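Local coordinates for protein importin-95 (Chaetomium thermophilum, PDB 4XRI) that probably serves as an importin-beta nuclear import receptor that carries protein cargo and binds a small GTPase, built as a flexible superhelix of HEAT repeats, at residues A[219-224]-A[229-234]; A[266-271]-A[292-297]. The protein carries 2 engineered substitutions. One frame throughout, in Å; residues are numbered along the deposited sequence.

Interaction 1 of 2, residues A[219-224]-A[229-234]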
loop_
_atom_site.group_PDB
_atom_site.type_symbol
_atom_site.label_atom_id
_atom_site.label_comp_id
_atom_site.label_asym_id
_atom_site.label_seq_id
_atom_site.Cartn_x
_atom_site.Cartn_y
_atom_site.Cartn_z
ATOM N N ASN A 219 26.578 13.625 7.453
ATOM C CA ASN A 219 27.407 12.476 7.106
ATOM C C ASN A 219 26.888 11.249 7.831
ATOM O O ASN A 219 27.640 10.537 8.497
ATOM C CB ASN A 219 28.880 12.721 7.439
ATOM C CG ASN A 219 29.798 11.712 6.770
ATOM O OD1 ASN A 219 29.368 10.944 5.907
ATOM N ND2 ASN A 219 31.066 11.710 7.162
ATOM N N ASN A 220 25.578 11.047 7.724
ATOM C CA ASN A 220 24.891 9.927 8.350
ATOM C C ASN A 220 25.078 9.879 9.867
ATOM O O ASN A 220 25.006 8.808 10.474
ATOM C CB ASN A 220 25.355 8.616 7.715
ATOM C CG ASN A 220 25.229 8.627 6.203
ATOM O OD1 ASN A 220 26.214 8.467 5.483
ATOM N ND2 ASN A 220 24.009 8.829 5.714
ATOM N N PHE A 221 25.324 11.044 10.466
ATOM C CA PHE A 221 25.342 11.202 11.922
ATOM C C PHE A 221 26.346 10.309 12.650
ATOM O O PHE A 221 26.178 10.026 13.835
ATOM C CB PHE A 221 23.942 10.937 12.482
ATOM C CG PHE A 221 23.173 12.180 12.813
ATOM C CD1 PHE A 221 23.044 13.203 11.890
ATOM C CD2 PHE A 221 22.565 12.318 14.048
ATOM C CE1 PHE A 221 22.332 14.348 12.199
ATOM C CE2 PHE A 221 21.852 13.458 14.363
ATOM C CZ PHE A 221 21.734 14.474 13.438
ATOM N N LYS A 222 27.390 9.878 11.954
ATOM C CA LYS A 222 28.328 8.915 12.524
ATOM C C LYS A 222 29.246 9.524 13.580
ATOM O O LYS A 222 29.668 8.839 14.511
ATOM C CB LYS A 222 29.176 8.281 11.421
ATOM C CG LYS A 222 28.385 7.823 10.212
ATOM C CD LYS A 222 29.178 6.820 9.392
ATOM C CE LYS A 222 28.676 6.759 7.963
ATOM N NZ LYS A 222 28.974 8.024 7.234
ATOM N N HIS A 223 29.551 10.810 13.436
ATOM C CA HIS A 223 30.538 11.451 14.296
ATOM C C HIS A 223 29.889 12.376 15.323
ATOM O O HIS A 223 28.974 13.135 15.003
ATOM C CB HIS A 223 31.550 12.215 13.442
ATOM C CG HIS A 223 32.072 11.422 12.285
ATOM N ND1 HIS A 223 31.792 11.741 10.974
ATOM C CD2 HIS A 223 32.841 10.305 12.241
ATOM C CE1 HIS A 223 32.372 10.867 10.173
ATOM N NE2 HIS A 223 33.016 9.984 10.919
ATOM N N GLU A 224 30.380 12.302 16.556
ATOM C CA GLU A 224 29.750 12.952 17.703
ATOM C C GLU A 224 29.745 14.477 17.613
ATOM O O GLU A 224 28.823 15.130 18.101
ATOM C CB GLU A 224 30.452 12.516 18.991
ATOM C CG GLU A 224 29.665 12.787 20.260
ATOM C CD GLU A 224 30.362 12.260 21.499
ATOM O OE1 GLU A 224 31.579 11.991 21.426
ATOM O OE2 GLU A 224 29.693 12.113 22.545
ATOM N N TYR A 229 26.549 19.267 17.169
ATOM C CA TYR A 229 26.429 20.518 16.426
ATOM C C TYR A 229 25.001 20.710 15.928
ATOM O O TYR A 229 24.336 21.690 16.264
ATOM C CB TYR A 229 27.420 20.518 15.254
ATOM C CG TYR A 229 27.673 21.860 14.599
ATOM C CD1 TYR A 229 27.466 22.037 13.236
ATOM C CD2 TYR A 229 28.138 22.943 15.336
ATOM C CE1 TYR A 229 27.707 23.257 12.623
ATOM C CE2 TYR A 229 28.381 24.167 14.733
ATOM C CZ TYR A 229 28.162 24.318 13.378
ATOM O OH TYR A 229 28.402 25.534 12.780
ATOM N N ILE A 230 24.538 19.743 15.145
ATOM C CA ILE A 230 23.205 19.768 14.560
ATOM C C ILE A 230 22.108 19.694 15.619
ATOM O O ILE A 230 21.141 20.452 15.573
ATOM C CB ILE A 230 23.029 18.611 13.565
ATOM C CG1 ILE A 230 23.991 18.790 12.392
ATOM C CG2 ILE A 230 21.593 18.527 13.084
ATOM C CD1 ILE A 230 24.126 17.566 11.516
ATOM N N MET A 231 22.268 18.792 16.581
ATOM C CA MET A 231 21.254 18.604 17.614
ATOM C C MET A 231 21.094 19.845 18.490
ATOM O O MET A 231 19.986 20.164 18.927
ATOM C CB MET A 231 21.590 17.389 18.484
ATOM C CG MET A 231 21.508 16.057 17.741
ATOM S SD MET A 231 19.920 15.815 16.922
ATOM C CE MET A 231 18.839 15.630 18.335
ATOM N N GLN A 232 22.193 20.550 18.741
ATOM C CA GLN A 232 22.136 21.745 19.575
ATOM C C GLN A 232 21.275 22.829 18.935
ATOM O O GLN A 232 20.417 23.411 19.592
ATOM C CB GLN A 232 23.542 22.284 19.851
ATOM C CG GLN A 232 23.594 23.413 20.879
ATOM C CD GLN A 232 23.307 24.777 20.279
ATOM O OE1 GLN A 232 23.627 25.039 19.118
ATOM N NE2 GLN A 232 22.691 25.651 21.065
ATOM N N VAL A 233 21.503 23.091 17.651
ATOM C CA VAL A 233 20.785 24.152 16.959
ATOM C C VAL A 233 19.322 23.771 16.733
ATOM O O VAL A 233 18.445 24.631 16.744
ATOM C CB VAL A 233 21.458 24.510 15.602
ATOM C CG1 VAL A 233 21.223 23.442 14.555
ATOM C CG2 VAL A 233 20.952 25.852 15.106
ATOM N N VAL A 234 19.056 22.480 16.550
ATOM C CA VAL A 234 17.689 22.025 16.324
ATOM C C VAL A 234 16.874 22.158 17.607
ATOM O O VAL A 234 15.748 22.656 17.592
ATOM C CB VAL A 234 17.638 20.562 15.835
ATOM C CG1 VAL A 234 16.208 20.048 15.842
ATOM C CG2 VAL A 234 18.230 20.444 14.439
#

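Interaction 2 of 2, residues A[266-271]-A[292-297]. With SO4 (sulfate ion), chain H.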
loop_
_atom_site.group_PDB
_atom_site.type_symbol
_atom_site.label_atom_id
_atom_site.label_comp_id
_atom_site.label_asym_id
_atom_site.label_seq_id
_atom_site.Cartn_x
_atom_site.Cartn_y
_atom_site.Cartn_z
ATOM N N TYR A 266 21.087 9.702 24.095
ATOM C CA TYR A 266 21.614 10.828 24.861
ATOM C C TYR A 266 20.737 12.069 24.728
ATOM O O TYR A 266 20.378 12.697 25.724
ATOM C CB TYR A 266 23.042 11.153 24.415
ATOM C CG TYR A 266 23.580 12.465 24.952
ATOM C CD1 TYR A 266 24.146 12.541 26.218
ATOM C CD2 TYR A 266 23.533 13.624 24.184
ATOM C CE1 TYR A 266 24.645 13.736 26.708
ATOM C CE2 TYR A 266 24.026 14.823 24.667
ATOM C CZ TYR A 266 24.581 14.873 25.930
ATOM O OH TYR A 266 25.074 16.064 26.413
ATOM N N TYR A 267 20.388 12.408 23.492
ATOM C CA TYR A 267 19.622 13.618 23.209
ATOM C C TYR A 267 18.189 13.531 23.719
ATOM O O TYR A 267 17.628 14.524 24.185
ATOM C CB TYR A 267 19.631 13.899 21.709
ATOM C CG TYR A 267 21.030 13.989 21.146
ATOM C CD1 TYR A 267 21.797 15.133 21.327
ATOM C CD2 TYR A 267 21.592 12.927 20.449
ATOM C CE1 TYR A 267 23.078 15.222 20.824
ATOM C CE2 TYR A 267 22.872 13.006 19.940
ATOM C CZ TYR A 267 23.612 14.156 20.130
ATOM O OH TYR A 267 24.889 14.243 19.627
ATOM N N MET A 268 17.604 12.342 23.627
ATOM C CA MET A 268 16.255 12.109 24.133
ATOM C C MET A 268 16.184 12.424 25.623
ATOM O O MET A 268 15.342 13.208 26.063
ATOM C CB MET A 268 15.817 10.663 23.874
ATOM C CG MET A 268 14.482 10.305 24.502
ATOM S SD MET A 268 13.094 11.183 23.757
ATOM C CE MET A 268 12.913 10.298 22.210
ATOM N N GLU A 269 17.081 11.812 26.387
ATOM C CA GLU A 269 17.175 12.057 27.820
ATOM C C GLU A 269 17.543 13.507 28.119
ATOM O O GLU A 269 17.021 14.107 29.060
ATOM C CB GLU A 269 18.204 11.115 28.456
ATOM C CG GLU A 269 17.745 9.671 28.540
ATOM C CD GLU A 269 18.892 8.698 28.752
ATOM O OE1 GLU A 269 18.777 7.543 28.292
ATOM O OE2 GLU A 269 19.906 9.085 29.371
ATOM N N LYS A 270 18.431 14.070 27.307
ATOM C CA LYS A 270 18.944 15.414 27.553
ATOM C C LYS A 270 17.916 16.515 27.288
ATOM O O LYS A 270 17.803 17.458 28.073
ATOM C CB LYS A 270 20.194 15.670 26.701
ATOM C CG LYS A 270 20.839 17.031 26.928
ATOM C CD LYS A 270 21.711 17.039 28.172
ATOM C CE LYS A 270 22.234 18.437 28.464
ATOM N NZ LYS A 270 22.896 19.048 27.277
ATOM N N ALA A 271 17.170 16.408 26.192
ATOM C CA ALA A 271 16.326 17.525 25.773
ATOM C C ALA A 271 15.037 17.137 25.047
ATOM O O ALA A 271 13.985 17.725 25.306
ATOM C CB ALA A 271 17.135 18.465 24.896
ATOM N N VAL A 292 3.408 15.702 18.058
ATOM C CA VAL A 292 2.690 14.435 18.153
ATOM C C VAL A 292 3.257 13.457 17.133
ATOM O O VAL A 292 3.447 12.273 17.420
ATOM C CB VAL A 292 1.172 14.616 17.922
ATOM C CG1 VAL A 292 0.502 13.272 17.665
ATOM C CG2 VAL A 292 0.540 15.308 19.112
ATOM N N GLU A 293 3.535 13.973 15.939
ATOM C CA GLU A 293 4.144 13.188 14.875
ATOM C C GLU A 293 5.512 12.655 15.291
ATOM O O GLU A 293 5.917 11.566 14.873
ATOM C CB GLU A 293 4.263 14.033 13.603
ATOM C CG GLU A 293 5.117 13.422 12.498
ATOM C CD GLU A 293 4.503 12.172 11.898
ATOM O OE1 GLU A 293 3.281 11.966 12.056
ATOM O OE2 GLU A 293 5.245 11.392 11.265
ATOM N N PHE A 294 6.219 13.422 16.117
ATOM C CA PHE A 294 7.502 12.985 16.657
ATOM C C PHE A 294 7.363 11.654 17.373
ATOM O O PHE A 294 8.156 10.733 17.162
ATOM C CB PHE A 294 8.079 14.028 17.619
ATOM C CG PHE A 294 9.338 13.581 18.317
ATOM C CD1 PHE A 294 10.577 13.791 17.736
ATOM C CD2 PHE A 294 9.282 12.953 19.554
ATOM C CE1 PHE A 294 11.733 13.383 18.370
ATOM C CE2 PHE A 294 10.435 12.541 20.189
ATOM C CZ PHE A 294 11.661 12.760 19.598
ATOM N N TRP A 295 6.349 11.563 18.225
ATOM C CA TRP A 295 6.141 10.367 19.027
ATOM C C TRP A 295 5.490 9.251 18.228
ATOM O O TRP A 295 5.661 8.076 18.542
ATOM C CB TRP A 295 5.318 10.709 20.265
ATOM C CG TRP A 295 6.174 11.348 21.292
ATOM C CD1 TRP A 295 6.172 12.657 21.679
ATOM C CD2 TRP A 295 7.218 10.708 22.033
ATOM N NE1 TRP A 295 7.136 12.864 22.637
ATOM C CE2 TRP A 295 7.791 11.687 22.870
ATOM C CE3 TRP A 295 7.714 9.402 22.076
ATOM C CZ2 TRP A 295 8.835 11.392 23.747
ATOM C CZ3 TRP A 295 8.748 9.114 22.944
ATOM C CH2 TRP A 295 9.302 10.104 23.765
ATOM N N SER A 296 4.774 9.623 17.174
ATOM C CA SER A 296 4.281 8.646 16.216
ATOM C C SER A 296 5.462 8.010 15.487
ATOM O O SER A 296 5.481 6.802 15.245
ATOM C CB SER A 296 3.315 9.295 15.223
ATOM O OG SER A 296 2.088 9.627 15.852
ATOM N N THR A 297 6.456 8.832 15.163
ATOM C CA THR A 297 7.657 8.356 14.487
ATOM C C THR A 297 8.465 7.433 15.395
ATOM O O THR A 297 8.952 6.390 14.955
ATOM C CB THR A 297 8.554 9.522 14.024
ATOM O OG1 THR A 297 7.813 10.380 13.148
ATOM C CG2 THR A 297 9.774 8.992 13.284
HETATM S S SO4 H . 24.298 7.233 24.147
HETATM O O1 SO4 H . 24.603 5.869 23.732
HETATM O O2 SO4 H . 23.401 7.840 23.172
HETATM O O3 SO4 H . 23.660 7.215 25.459
HETATM O O4 SO4 H . 25.530 8.007 24.214
#

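Interaction 1 of 2, residues A[219-224]-A[229-234]
Lys222 NZ donates a 3.1 Å hydrogen bond to Asn219 O across the turn that carries Phe221, whose ring reaches over to Ile230 and Met231. The donor stands 59° out of the carbonyl plane, and the amine adds a weak bond to Asn220 OD1. Asn219, Asn220 and Phe221 all have positive phi; asparagine tolerates this readily, whereas Phe221 adopts a backbone less usual for its type, with its ring buried against the helices. With chi1 at -101°, away from the staggered positions, that ring runs toward helix 224-238. CE1 meets Ile230 CD1 at 3.7 Å in an oblique approach, while Met231 SD lies near the ring plane, 4.0 Å from CE2, an edge-on Met-aromatic contact. The bent methionine chain brings its polarisable sulfur to the electropositive C-H rim. Tyr260 stacks on the same ring, and Arg227 NE binds Phe221 O, tying the turn to the helix that follows. Cutting the ring back to an alanine methyl is likely to open a gap beside Ile230 CD1 and leave the Met231 sulfur without the ring edge of Phe221. The loop between helices 214-217 and 224-238 thus folds its phenylalanine back onto the following helix; short connections of this kind join the helices of a HEAT-repeat solenoid.

Interaction 2 of 2, residues A[266-271]-A[292-297]
Met268, on helix 265-280, meets Phe294 and Trp295 of helix 285-310 where these two antiparallel helices of the HEAT-repeat solenoid pack together. The tight part is small and wholly apolar. Met268 leaves its helix with CG anti to the backbone N (chi1 174°), then bends at both following torsions, which carries the methyl to the two aromatic side chains. CE lies 3.8 Å from Phe294 CZ, near the plane of that ring and at its edge, and is also 3.9 Å from Trp295 CH2. The sulfur joins in obliquely: SD is 5.0 Å from the centroid of the tryptophan six-membered ring, a Met-aromatic contact. A flexible, unbranched methionine suits this place, because a thin chain can bridge helices whose nearest CA atoms, those of Met268 and Trp295, are still 11.5 Å apart. Met257 and Phe324 also touch Met268, so helices 243-260 and 324-340 border the cluster as well.

The outer side of helix 265-280 is quite different. Tyr266, Glu269 and Lys270 are exposed, and a sulfate, probably from the crystallisation liquor, sits at the helix start. Tyr266 N donates to its O2 over 3.1 Å, with an N-H...O angle of 142°; the partial positive charge of a helix N-terminus probably favours the anion.

Back on the inner side, within helix 285-310 itself, Glu293 O accepts from both OG1 and N of the buried Thr297, each at 2.8 Å and reaching it from opposite faces of the carbonyl plane.

Overall arrangement
Interaction 1 closes before interaction 2 opens along the chain, and their centres lie 15 Å apart on the same side of the molecule's centre. They touch directly: Met231 CB of interaction 1 packs against Tyr267 CE1 of interaction 2 at 3.5 Å, while Tyr267 OH hydrogen-bonds Asn228 OD1 on helix 224-238. Helix 243-260 is shared: its Ile256 meets Phe221 and Met231, and its Met257 meets Met268 and Phe294. The two contacts thus lie on neighbouring helices of one solenoid. The glycerol and the sulfate probably come from the crystallisation liquor; the glycerol lies about 4 Å from the Met231 side chain, and the sulfate binds the backbone N of Tyr266, on segment 266-271 but away from the Met268 contact.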